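Local atomic coordinates of superoxide dismutase [Mn/Fe] (PDB entry 3AK2), a protein that catalyses the disproportionation of superoxide to dioxygen and hydrogen peroxide at a metal centre that works with either manganese or iron. Residues Pro21-Glu26 and Trp187-Trp192; Lys29-Lys34 and Glu168-Leu173; Leu47-Lys52 and Met66-Phe71; His76-Ile81 and Trp130-Phe135. All blocks are in the same frame, centred on the assembly; numbering follows the deposited sequence.

Contact 1: residues Pro21-Glu26 and Trp187-Trp192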
# COMPACT_ATOMS: atom_id res chain seq x y z
N PRO A 21 -11.17 1.98 -33.71
CA PRO A 21 -10.20 0.89 -33.52
C PRO A 21 -9.34 1.02 -32.26
O PRO A 21 -8.50 0.15 -32.01
CB PRO A 21 -9.32 1.02 -34.76
CG PRO A 21 -9.30 2.48 -35.03
CD PRO A 21 -10.65 3.02 -34.61
N TYR A 22 -9.55 2.07 -31.47
CA TYR A 22 -8.65 2.41 -30.36
C TYR A 22 -8.76 1.48 -29.16
O TYR A 22 -7.75 1.14 -28.54
CB TYR A 22 -8.82 3.88 -29.98
CG TYR A 22 -8.62 4.76 -31.18
CD1 TYR A 22 -9.70 5.40 -31.80
CD2 TYR A 22 -7.36 4.91 -31.75
CE1 TYR A 22 -9.51 6.19 -32.93
CE2 TYR A 22 -7.16 5.69 -32.88
CZ TYR A 22 -8.24 6.33 -33.46
OH TYR A 22 -8.02 7.11 -34.58
N ILE A 23 -9.98 1.06 -28.83
CA ILE A 23 -10.20 0.03 -27.82
C ILE A 23 -11.20 -0.97 -28.38
O ILE A 23 -12.33 -0.60 -28.70
CB ILE A 23 -10.69 0.61 -26.47
CG1 ILE A 23 -9.79 1.76 -26.00
CG2 ILE A 23 -10.73 -0.49 -25.42
CD1 ILE A 23 -10.32 2.53 -24.79
N ILE A 24 -10.79 -2.22 -28.50
CA ILE A 24 -11.61 -3.25 -29.16
C ILE A 24 -12.85 -3.65 -28.37
O ILE A 24 -12.90 -3.53 -27.14
CB ILE A 24 -10.80 -4.52 -29.55
CG1 ILE A 24 -10.12 -5.14 -28.32
CG2 ILE A 24 -9.79 -4.22 -30.66
CD1 ILE A 24 -9.55 -6.54 -28.56
N GLU A 25 -13.85 -4.13 -29.10
CA GLU A 25 -15.14 -4.53 -28.53
C GLU A 25 -15.00 -5.54 -27.39
O GLU A 25 -15.69 -5.40 -26.38
CB GLU A 25 -16.05 -5.09 -29.63
CG GLU A 25 -17.44 -5.51 -29.16
CD GLU A 25 -18.30 -6.08 -30.28
OE1 GLU A 25 -17.78 -6.89 -31.07
OE2 GLU A 25 -19.49 -5.72 -30.35
N GLU A 26 -14.13 -6.53 -27.55
CA GLU A 26 -14.04 -7.59 -26.54
C GLU A 26 -13.59 -7.02 -25.20
O GLU A 26 -14.09 -7.44 -24.15
CB GLU A 26 -13.11 -8.73 -26.96
CG GLU A 26 -13.19 -9.92 -26.01
CD GLU A 26 -12.22 -11.04 -26.32
OE1 GLU A 26 -12.27 -12.05 -25.60
OE2 GLU A 26 -11.42 -10.91 -27.27
N TRP A 187 -6.07 8.83 -26.26
CA TRP A 187 -6.35 10.24 -26.52
C TRP A 187 -7.37 10.46 -27.63
O TRP A 187 -8.11 11.44 -27.62
CB TRP A 187 -5.07 11.01 -26.83
CG TRP A 187 -4.17 11.11 -25.65
CD1 TRP A 187 -3.05 10.36 -25.41
CD2 TRP A 187 -4.32 11.98 -24.52
NE1 TRP A 187 -2.49 10.72 -24.20
CE2 TRP A 187 -3.25 11.71 -23.64
CE3 TRP A 187 -5.26 12.96 -24.18
CZ2 TRP A 187 -3.09 12.39 -22.43
CZ3 TRP A 187 -5.10 13.64 -22.97
CH2 TRP A 187 -4.02 13.35 -22.12
N ASN A 188 -7.43 9.52 -28.58
CA ASN A 188 -8.34 9.62 -29.72
C ASN A 188 -9.81 9.39 -29.38
O ASN A 188 -10.68 9.63 -30.22
CB ASN A 188 -7.89 8.68 -30.83
CG ASN A 188 -6.53 9.03 -31.37
OD1 ASN A 188 -6.35 10.10 -31.95
ND2 ASN A 188 -5.56 8.15 -31.17
N VAL A 189 -10.08 8.94 -28.15
CA VAL A 189 -11.46 8.74 -27.70
C VAL A 189 -11.85 9.57 -26.47
O VAL A 189 -12.94 9.40 -25.93
CB VAL A 189 -11.80 7.23 -27.47
CG1 VAL A 189 -11.67 6.43 -28.77
CG2 VAL A 189 -10.94 6.62 -26.36
N VAL A 190 -10.98 10.48 -26.04
CA VAL A 190 -11.30 11.33 -24.89
C VAL A 190 -12.48 12.25 -25.20
O VAL A 190 -12.48 12.94 -26.22
CB VAL A 190 -10.09 12.17 -24.42
CG1 VAL A 190 -10.51 13.18 -23.35
CG2 VAL A 190 -9.00 11.26 -23.88
N ASN A 191 -13.48 12.22 -24.33
CA ASN A 191 -14.67 13.04 -24.46
C ASN A 191 -14.49 14.37 -23.73
O ASN A 191 -14.86 14.51 -22.56
CB ASN A 191 -15.87 12.28 -23.91
CG ASN A 191 -17.19 13.00 -24.12
OD1 ASN A 191 -17.24 14.07 -24.73
ND2 ASN A 191 -18.26 12.41 -23.62
N TRP A 192 -13.91 15.35 -24.42
CA TRP A 192 -13.61 16.63 -23.79
C TRP A 192 -14.86 17.39 -23.34
O TRP A 192 -14.80 18.17 -22.40
CB TRP A 192 -12.71 17.50 -24.67
CG TRP A 192 -11.32 16.95 -24.75
CD1 TRP A 192 -10.72 16.39 -25.84
CD2 TRP A 192 -10.36 16.88 -23.68
NE1 TRP A 192 -9.45 15.99 -25.52
CE2 TRP A 192 -9.20 16.27 -24.21
CE3 TRP A 192 -10.37 17.28 -22.34
CZ2 TRP A 192 -8.05 16.06 -23.43
CZ3 TRP A 192 -9.23 17.06 -21.57
CH2 TRP A 192 -8.09 16.46 -22.12
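Y22 and N188 both set CG beside the backbone N and anti to the carbonyl carbon, with chi1 of -55° in the tyrosine and -63° in the asparagine, and from these positions the phenol ring and the carboxamide reach each other between two loops. The two side chains cross nearly at right angles. N188 CB sits over the middle of one face of the Y22 ring, 3.5 Å from its centroid, close enough for a CH-pi contact. The amide then runs on over the same ring with its plane tilted by 27°, and N188 ND2 comes to 3.4 Å from Y22 CE2. No hydrogen bond joins the two segments. The amide nitrogen is instead tied to the backbone oxygen of N185, which probably sets how the carboxamide is turned above the phenol. On the opposite face of the ring P21 CD lies near the rim, leaving the phenol layered between a proline and an asparagine. Next along the chain, V189 supplies the greasy part of the contact: its CG1 meets Y22 CD1 at 3.8 Å, while CG2 faces I23 CD1 at a looser 4.4 Å. The backbone about Y22 is held from elsewhere, its carbonyl oxygen taking a hydrogen bond from the hydroxyl of Y175. Here the lead-in to helix 25-54 meets the turn before helix 192-205, a loop-to-loop junction between the alpha-hairpin and C-terminal domains of the iron/manganese superoxide dismutase fold.

Contact 2: residues Lys29-Lys34 and Glu168-Leu173. With MN (manganese (II) ion), chain E.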
# COMPACT_ATOMS: atom_id res chain seq x y z
N LYS A 29 -16.54 -5.00 -23.58
CA LYS A 29 -17.55 -5.91 -23.06
C LYS A 29 -17.12 -6.57 -21.75
O LYS A 29 -17.86 -6.53 -20.76
CB LYS A 29 -17.94 -6.96 -24.10
CG LYS A 29 -19.13 -7.82 -23.70
CD LYS A 29 -19.65 -8.63 -24.88
CE LYS A 29 -20.94 -9.35 -24.52
NZ LYS A 29 -22.08 -8.41 -24.33
N LEU A 30 -15.94 -7.19 -21.73
CA LEU A 30 -15.44 -7.81 -20.51
C LEU A 30 -15.25 -6.77 -19.41
O LEU A 30 -15.54 -7.02 -18.25
CB LEU A 30 -14.10 -8.51 -20.77
CG LEU A 30 -14.12 -9.76 -21.65
CD1 LEU A 30 -12.70 -10.11 -22.06
CD2 LEU A 30 -14.76 -10.93 -20.93
N HIS A 31 -14.74 -5.61 -19.79
CA HIS A 31 -14.40 -4.57 -18.83
C HIS A 31 -15.64 -4.11 -18.07
O HIS A 31 -15.62 -3.93 -16.85
CB HIS A 31 -13.77 -3.40 -19.55
CG HIS A 31 -12.93 -2.52 -18.67
ND1 HIS A 31 -12.19 -1.47 -19.17
CD2 HIS A 31 -12.72 -2.55 -17.34
CE1 HIS A 31 -11.56 -0.88 -18.17
NE2 HIS A 31 -11.86 -1.52 -17.05
N HIS A 32 -16.73 -3.96 -18.81
CA HIS A 32 -17.99 -3.49 -18.27
C HIS A 32 -18.73 -4.61 -17.54
O HIS A 32 -19.09 -4.46 -16.37
CB HIS A 32 -18.84 -2.94 -19.41
CG HIS A 32 -20.15 -2.37 -18.99
ND1 HIS A 32 -21.35 -2.83 -19.49
CD2 HIS A 32 -20.46 -1.37 -18.13
CE1 HIS A 32 -22.34 -2.14 -18.95
NE2 HIS A 32 -21.83 -1.25 -18.12
N GLN A 33 -18.93 -5.72 -18.24
CA GLN A 33 -19.77 -6.81 -17.74
C GLN A 33 -19.13 -7.65 -16.65
O GLN A 33 -19.82 -8.20 -15.80
CB GLN A 33 -20.21 -7.74 -18.89
CG GLN A 33 -21.08 -7.04 -19.93
CD GLN A 33 -21.66 -7.99 -20.97
OE1 GLN A 33 -22.59 -7.63 -21.69
NE2 GLN A 33 -21.11 -9.20 -21.06
N LYS A 34 -17.80 -7.77 -16.69
CA LYS A 34 -17.10 -8.58 -15.71
C LYS A 34 -16.47 -7.72 -14.63
O LYS A 34 -16.84 -7.82 -13.46
CB LYS A 34 -16.08 -9.50 -16.38
CG LYS A 34 -16.67 -10.46 -17.42
CD LYS A 34 -17.62 -11.47 -16.78
CE LYS A 34 -18.02 -12.58 -17.74
NZ LYS A 34 -19.05 -12.13 -18.71
N GLU A 168 -4.22 -3.85 -16.36
CA GLU A 168 -3.88 -4.65 -17.53
C GLU A 168 -5.12 -5.06 -18.32
O GLU A 168 -5.09 -5.08 -19.55
CB GLU A 168 -3.00 -5.84 -17.14
CG GLU A 168 -1.65 -5.39 -16.59
CD GLU A 168 -0.73 -6.52 -16.18
OE1 GLU A 168 -1.21 -7.50 -15.56
OE2 GLU A 168 0.48 -6.42 -16.46
N HIS A 169 -6.22 -5.35 -17.62
CA HIS A 169 -7.46 -5.73 -18.29
C HIS A 169 -8.02 -4.66 -19.22
O HIS A 169 -8.87 -4.95 -20.07
CB HIS A 169 -8.54 -6.20 -17.30
CG HIS A 169 -9.06 -5.13 -16.39
ND1 HIS A 169 -8.92 -5.20 -15.02
CD2 HIS A 169 -9.75 -3.99 -16.63
CE1 HIS A 169 -9.49 -4.15 -14.46
NE2 HIS A 169 -10.00 -3.39 -15.41
N ALA A 170 -7.58 -3.41 -19.05
CA ALA A 170 -8.06 -2.32 -19.90
C ALA A 170 -7.43 -2.34 -21.30
O ALA A 170 -7.95 -1.70 -22.21
CB ALA A 170 -7.83 -0.97 -19.22
N TYR A 171 -6.34 -3.09 -21.48
CA TYR A 171 -5.63 -3.03 -22.75
C TYR A 171 -4.99 -4.32 -23.24
O TYR A 171 -4.66 -4.42 -24.43
CB TYR A 171 -4.56 -1.92 -22.70
CG TYR A 171 -3.50 -2.11 -21.64
CD1 TYR A 171 -2.39 -2.92 -21.85
CD2 TYR A 171 -3.62 -1.46 -20.40
CE1 TYR A 171 -1.41 -3.08 -20.87
CE2 TYR A 171 -2.64 -1.62 -19.42
CZ TYR A 171 -1.55 -2.43 -19.65
OH TYR A 171 -0.59 -2.57 -18.68
N TYR A 172 -4.80 -5.30 -22.36
CA TYR A 172 -3.94 -6.45 -22.68
C TYR A 172 -4.36 -7.26 -23.90
O TYR A 172 -3.51 -7.67 -24.69
CB TYR A 172 -3.75 -7.38 -21.48
CG TYR A 172 -2.36 -7.97 -21.44
CD1 TYR A 172 -1.33 -7.33 -20.75
CD2 TYR A 172 -2.06 -9.15 -22.12
CE1 TYR A 172 -0.04 -7.85 -20.73
CE2 TYR A 172 -0.77 -9.68 -22.10
CZ TYR A 172 0.23 -9.03 -21.40
OH TYR A 172 1.50 -9.55 -21.38
N LEU A 173 -5.65 -7.49 -24.07
CA LEU A 173 -6.12 -8.29 -25.21
C LEU A 173 -5.73 -7.69 -26.56
O LEU A 173 -5.50 -8.43 -27.53
CB LEU A 173 -7.63 -8.50 -25.15
CG LEU A 173 -8.17 -9.48 -24.10
CD1 LEU A 173 -9.68 -9.50 -24.15
CD2 LEU A 173 -7.62 -10.89 -24.31
MN MN E . -10.79 -1.34 -15.14
O HOH W 1 -9.59 -0.95 -13.44
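H31 reaches across to H169 from one turn of a helix, and its side chain can be followed outward. CB leaves the helix with CG anti to the backbone N (chi1 -159°), which carries the imidazole toward segment 168-173. H31 CG is still 4.1 Å from H169 CD2; further out, H31 CD2 closes to 3.4 Å from that same carbon, which lies over one face of the H31 ring. On the other branch H31 CE1 packs at 3.9 Å against A170 CB. At the tip H31 NE2 binds manganese at 2.2 Å, a distance matched by H169 NE2. The two nitrogens are close because they share the metal, and no hydrogen bond links them. The rings form an offset edge-to-face pair, the edge of H169 turned to the face of H31 with planes 68° apart. A water, H79 and D165 complete the metal's shell. H169 ND1 is hydrogen-bonded to E168 of the second subunit, so a second-shell carboxylate from across the interface orients this ligand. Just before H31 in the helix, L30 CD1 touches L173 CD1 at 3.7 Å. The contact thus sets helix 25-54 against the irregular turn that follows strand 159-165 and leads into helix 172-175.

Contact 3: residues Leu47-Lys52 and Met66-Phe71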
# COMPACT_ATOMS: atom_id res chain seq x y z
N LEU A 47 -21.24 -3.42 2.24
CA LEU A 47 -22.28 -2.69 2.96
C LEU A 47 -23.30 -3.62 3.61
O LEU A 47 -23.84 -3.31 4.67
CB LEU A 47 -22.95 -1.65 2.06
CG LEU A 47 -22.08 -0.44 1.70
CD1 LEU A 47 -22.85 0.51 0.80
CD2 LEU A 47 -21.55 0.30 2.93
N GLU A 48 -23.56 -4.76 2.98
CA GLU A 48 -24.45 -5.77 3.56
C GLU A 48 -23.88 -6.32 4.87
O GLU A 48 -24.62 -6.53 5.84
CB GLU A 48 -24.70 -6.90 2.57
CG GLU A 48 -25.70 -7.93 3.06
CD GLU A 48 -26.04 -8.95 2.01
OE1 GLU A 48 -25.17 -9.29 1.18
OE2 GLU A 48 -27.20 -9.43 2.01
N LYS A 49 -22.57 -6.56 4.90
CA LYS A 49 -21.90 -7.00 6.12
C LYS A 49 -21.99 -5.96 7.23
O LYS A 49 -22.24 -6.30 8.39
CB LYS A 49 -20.44 -7.37 5.83
CG LYS A 49 -20.31 -8.63 5.01
CD LYS A 49 -18.90 -8.85 4.51
CE LYS A 49 -18.89 -9.94 3.44
NZ LYS A 49 -17.53 -10.14 2.87
N ILE A 50 -21.78 -4.69 6.88
CA ILE A 50 -21.91 -3.62 7.85
C ILE A 50 -23.34 -3.57 8.40
O ILE A 50 -23.54 -3.48 9.61
CB ILE A 50 -21.46 -2.26 7.27
CG1 ILE A 50 -19.96 -2.30 6.96
CG2 ILE A 50 -21.78 -1.11 8.23
CD1 ILE A 50 -19.43 -1.15 6.14
N GLU A 51 -24.33 -3.69 7.51
CA GLU A 51 -25.73 -3.72 7.91
C GLU A 51 -26.04 -4.86 8.89
O GLU A 51 -26.64 -4.64 9.95
CB GLU A 51 -26.63 -3.81 6.68
CG GLU A 51 -28.12 -3.80 6.98
CD GLU A 51 -28.98 -3.82 5.73
OE1 GLU A 51 -30.03 -3.15 5.73
OE2 GLU A 51 -28.61 -4.51 4.74
N LYS A 52 -25.62 -6.08 8.54
CA LYS A 52 -25.85 -7.24 9.41
C LYS A 52 -25.15 -7.09 10.76
O LYS A 52 -25.70 -7.49 11.80
CB LYS A 52 -25.40 -8.52 8.71
CG LYS A 52 -26.31 -8.97 7.58
CD LYS A 52 -25.75 -10.21 6.90
CE LYS A 52 -26.58 -10.60 5.70
NZ LYS A 52 -25.92 -11.68 4.91
N MET A 66 -14.06 -2.73 5.74
CA MET A 66 -13.84 -1.40 5.20
C MET A 66 -12.79 -1.37 4.09
O MET A 66 -12.92 -0.59 3.14
CB MET A 66 -13.54 -0.40 6.31
CG MET A 66 -14.76 -0.15 7.16
SD MET A 66 -14.47 0.88 8.59
CE MET A 66 -16.12 0.92 9.28
N ARG A 67 -11.77 -2.23 4.18
CA ARG A 67 -10.83 -2.40 3.07
C ARG A 67 -11.55 -2.90 1.82
O ARG A 67 -11.26 -2.43 0.71
CB ARG A 67 -9.69 -3.34 3.46
CG ARG A 67 -8.59 -2.69 4.27
CD ARG A 67 -7.67 -3.74 4.87
NE ARG A 67 -6.48 -3.15 5.48
CZ ARG A 67 -5.62 -3.81 6.24
NH1 ARG A 67 -5.83 -5.10 6.52
NH2 ARG A 67 -4.56 -3.19 6.73
N ASP A 68 -12.48 -3.83 1.99
CA ASP A 68 -13.28 -4.35 0.88
C ASP A 68 -14.16 -3.25 0.29
O ASP A 68 -14.25 -3.10 -0.93
CB ASP A 68 -14.19 -5.50 1.34
CG ASP A 68 -13.44 -6.75 1.74
OD1 ASP A 68 -12.23 -6.89 1.46
OD2 ASP A 68 -14.11 -7.62 2.34
N PHE A 69 -14.82 -2.49 1.17
CA PHE A 69 -15.63 -1.37 0.72
C PHE A 69 -14.78 -0.35 -0.04
O PHE A 69 -15.15 0.08 -1.13
CB PHE A 69 -16.37 -0.69 1.87
CG PHE A 69 -17.07 0.57 1.45
CD1 PHE A 69 -16.52 1.82 1.72
CD2 PHE A 69 -18.26 0.51 0.72
CE1 PHE A 69 -17.15 2.98 1.30
CE2 PHE A 69 -18.89 1.68 0.30
CZ PHE A 69 -18.33 2.91 0.59
N SER A 70 -13.64 0.02 0.53
CA SER A 70 -12.76 1.00 -0.10
C SER A 70 -12.40 0.59 -1.52
O SER A 70 -12.58 1.37 -2.46
CB SER A 70 -11.49 1.15 0.73
OG SER A 70 -10.50 1.87 0.01
N PHE A 71 -11.89 -0.63 -1.69
CA PHE A 71 -11.44 -1.07 -3.01
C PHE A 71 -12.58 -1.10 -4.02
O PHE A 71 -12.44 -0.61 -5.15
CB PHE A 71 -10.79 -2.44 -2.91
CG PHE A 71 -10.43 -3.04 -4.24
CD1 PHE A 71 -9.26 -2.67 -4.89
CD2 PHE A 71 -11.26 -3.98 -4.84
CE1 PHE A 71 -8.92 -3.23 -6.12
CE2 PHE A 71 -10.93 -4.54 -6.07
CZ PHE A 71 -9.76 -4.16 -6.71
O HOH W 2 -16.88 -7.50 2.03
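F69 and L47 bury the most surface here, and they meet where two helices lie side by side. F69 holds CG anti to its own backbone N (chi1 173°), which swings the ring out toward helix 25-54. L47 brings the end of its isobutyl group up to one side of that ring: CD2 is 4.0 Å from F69 CD2 and equally near CE2, with CG hardly farther. The approach is oblique, and R143 of the third subunit packs on both residues. Were L47 an alanine, the CD2-CE2 side of the F69 ring would probably lose its aliphatic neighbour, opening a gap between the helices. The pair belongs to the alpha-hairpin of iron/manganese superoxide dismutases, whose long helices 25-54 and 62-82 are joined by a short connection. I50, the third residue by buried area, points toward helix 62-82 without close contact to segment 66-71 and rests on V65. Farther round, K49 NZ and D68 OD2 stand 4.3 Å apart, beyond a direct salt bridge. One water spans them, accepting from K49 NZ at 2.8 Å and donating to D68 OD2, while D68 OD1 forms a salt bridge with R63 of the fourth subunit.

Contact 4: residues His76-Ile81 and Trp130-Phe135. With MN (manganese (II) ion), chain E.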
# COMPACT_ATOMS: atom_id res chain seq x y z
N HIS A 76 -15.84 1.10 -8.47
CA HIS A 76 -17.11 1.52 -9.02
C HIS A 76 -17.09 2.98 -9.48
O HIS A 76 -17.38 3.27 -10.64
CB HIS A 76 -18.22 1.26 -8.00
CG HIS A 76 -19.56 1.76 -8.42
ND1 HIS A 76 -20.04 1.63 -9.71
CD2 HIS A 76 -20.54 2.39 -7.72
CE1 HIS A 76 -21.25 2.15 -9.79
NE2 HIS A 76 -21.57 2.62 -8.59
N ILE A 77 -16.73 3.90 -8.60
CA ILE A 77 -16.75 5.31 -8.99
C ILE A 77 -15.74 5.64 -10.10
O ILE A 77 -16.05 6.41 -11.01
CB ILE A 77 -16.63 6.26 -7.79
CG1 ILE A 77 -17.11 7.66 -8.20
CG2 ILE A 77 -15.22 6.24 -7.18
CD1 ILE A 77 -17.26 8.62 -7.05
N MET A 78 -14.56 5.03 -10.06
CA MET A 78 -13.55 5.29 -11.08
C MET A 78 -14.03 4.84 -12.46
O MET A 78 -13.86 5.57 -13.44
CB MET A 78 -12.19 4.67 -10.73
CG MET A 78 -11.55 5.21 -9.46
SD MET A 78 -11.09 6.96 -9.54
CE MET A 78 -9.64 6.88 -10.60
N HIS A 79 -14.64 3.66 -12.55
CA HIS A 79 -15.18 3.20 -13.84
C HIS A 79 -16.38 4.04 -14.28
O HIS A 79 -16.56 4.29 -15.47
CB HIS A 79 -15.51 1.71 -13.82
CG HIS A 79 -14.31 0.83 -13.79
ND1 HIS A 79 -13.63 0.55 -12.62
CD2 HIS A 79 -13.64 0.18 -14.78
CE1 HIS A 79 -12.60 -0.23 -12.89
NE2 HIS A 79 -12.58 -0.47 -14.19
N THR A 80 -17.19 4.47 -13.32
CA THR A 80 -18.34 5.33 -13.60
C THR A 80 -17.91 6.64 -14.27
O THR A 80 -18.63 7.16 -15.13
CB THR A 80 -19.14 5.59 -12.31
OG1 THR A 80 -19.72 4.36 -11.87
CG2 THR A 80 -20.25 6.63 -12.51
N ILE A 81 -16.75 7.17 -13.89
CA ILE A 81 -16.20 8.36 -14.53
C ILE A 81 -15.53 8.00 -15.86
O ILE A 81 -15.68 8.71 -16.86
CB ILE A 81 -15.21 9.09 -13.59
CG1 ILE A 81 -15.92 9.52 -12.30
CG2 ILE A 81 -14.56 10.28 -14.29
CD1 ILE A 81 -14.99 10.00 -11.20
N TRP A 130 -4.50 3.98 -12.26
CA TRP A 130 -5.16 5.03 -13.04
C TRP A 130 -4.26 6.24 -13.17
O TRP A 130 -3.52 6.56 -12.25
CB TRP A 130 -6.44 5.49 -12.33
CG TRP A 130 -7.41 4.40 -12.07
CD1 TRP A 130 -7.38 3.50 -11.04
CD2 TRP A 130 -8.59 4.11 -12.82
NE1 TRP A 130 -8.45 2.64 -11.13
CE2 TRP A 130 -9.21 3.00 -12.22
CE3 TRP A 130 -9.18 4.67 -13.97
CZ2 TRP A 130 -10.39 2.44 -12.71
CZ3 TRP A 130 -10.36 4.12 -14.45
CH2 TRP A 130 -10.94 3.01 -13.83
N GLY A 131 -4.35 6.90 -14.32
CA GLY A 131 -3.88 8.28 -14.45
C GLY A 131 -5.06 9.20 -14.21
O GLY A 131 -6.15 8.95 -14.74
N VAL A 132 -4.86 10.24 -13.41
CA VAL A 132 -5.97 11.09 -12.98
C VAL A 132 -5.68 12.58 -13.14
O VAL A 132 -4.66 13.07 -12.68
CB VAL A 132 -6.35 10.80 -11.49
CG1 VAL A 132 -7.48 11.72 -11.02
CG2 VAL A 132 -6.74 9.33 -11.29
N LEU A 133 -6.59 13.27 -13.83
CA LEU A 133 -6.64 14.72 -13.81
C LEU A 133 -7.76 15.12 -12.86
O LEU A 133 -8.92 14.74 -13.06
CB LEU A 133 -6.90 15.28 -15.21
CG LEU A 133 -7.09 16.80 -15.31
CD1 LEU A 133 -5.80 17.53 -14.98
CD2 LEU A 133 -7.57 17.19 -16.71
N ALA A 134 -7.41 15.88 -11.83
CA ALA A 134 -8.35 16.24 -10.79
C ALA A 134 -8.44 17.74 -10.59
O ALA A 134 -7.51 18.48 -10.92
CB ALA A 134 -7.97 15.56 -9.47
N PHE A 135 -9.58 18.17 -10.07
CA PHE A 135 -9.79 19.53 -9.62
C PHE A 135 -9.54 19.61 -8.12
O PHE A 135 -10.14 18.87 -7.34
CB PHE A 135 -11.21 19.99 -9.94
CG PHE A 135 -11.49 21.43 -9.61
CD1 PHE A 135 -11.16 22.43 -10.51
CD2 PHE A 135 -12.11 21.77 -8.41
CE1 PHE A 135 -11.43 23.77 -10.21
CE2 PHE A 135 -12.38 23.10 -8.11
CZ PHE A 135 -12.04 24.10 -9.02
MN MN E . -10.79 -1.34 -15.14
O HOH W 1 -9.59 -0.95 -13.44
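Helix 76-81 passes strand 130-135 with its axis 11.5 Å away and the two N-to-C directions 66° apart, a separation bridged mainly by the large indole of W130. Two residues of the helix meet that indole. M78 lays its CB over one face of the six-membered ring, 3.7 Å from the centroid, as a CH-pi contact. Its chain then bends at chi2 (-65°) and again at chi3, which folds the methyl CE back over the indole to 3.6 Å from W130 CG. M78 SD stands above the five-membered ring of W130, 5.0 Å from its centroid, a distant Met-aromatic contact. M78 CE also reaches V132 CG2, at 3.9 Å. H79 meets the indole differently: the edge of W130 is directed at the face of the imidazole in a T-shaped pair with planes at 84°, CZ2 coming to 3.5 Å from H79 CE1. This joins the alpha-hairpin to the sheet of the C-terminal domain at the active site of the iron/manganese superoxide dismutase fold, where H79 NE2 binds manganese at 2.2 Å beside H31, D165, H169 and a water. With W130 cut back to an alanine, one face of the H79 imidazole is likely to lose the indole edge lying against it, and the M78 side chain to turn more freely. The far nitrogen of the ligand, H79 ND1, is hydrogen-bonded to the backbone oxygen of G75.

Contacts 2 and 4 are buried, the centre of contact 4 being about 2 Å from that of the chain; contact 1 is only partly buried, and contact 3, buried between helices, is centred about 21 Å out. Contacts 1, 2 and 3 all draw on helix 25-54, and contacts 3 and 4 share helix 62-82. Contacts 2 and 4 meet at the manganese, where H31 NE2 and H79 NE2 are 3.1 Å apart; contact 1 adjoins contact 2 through E26 CD and L173 CD1, 3.7 Å apart. The chemistry follows place: metal ligands and aromatic edges in contacts 2 and 4, amide-over-ring packing between loops in contact 1, and apolar contact plus a water bridge in contact 3, where three other subunits approach.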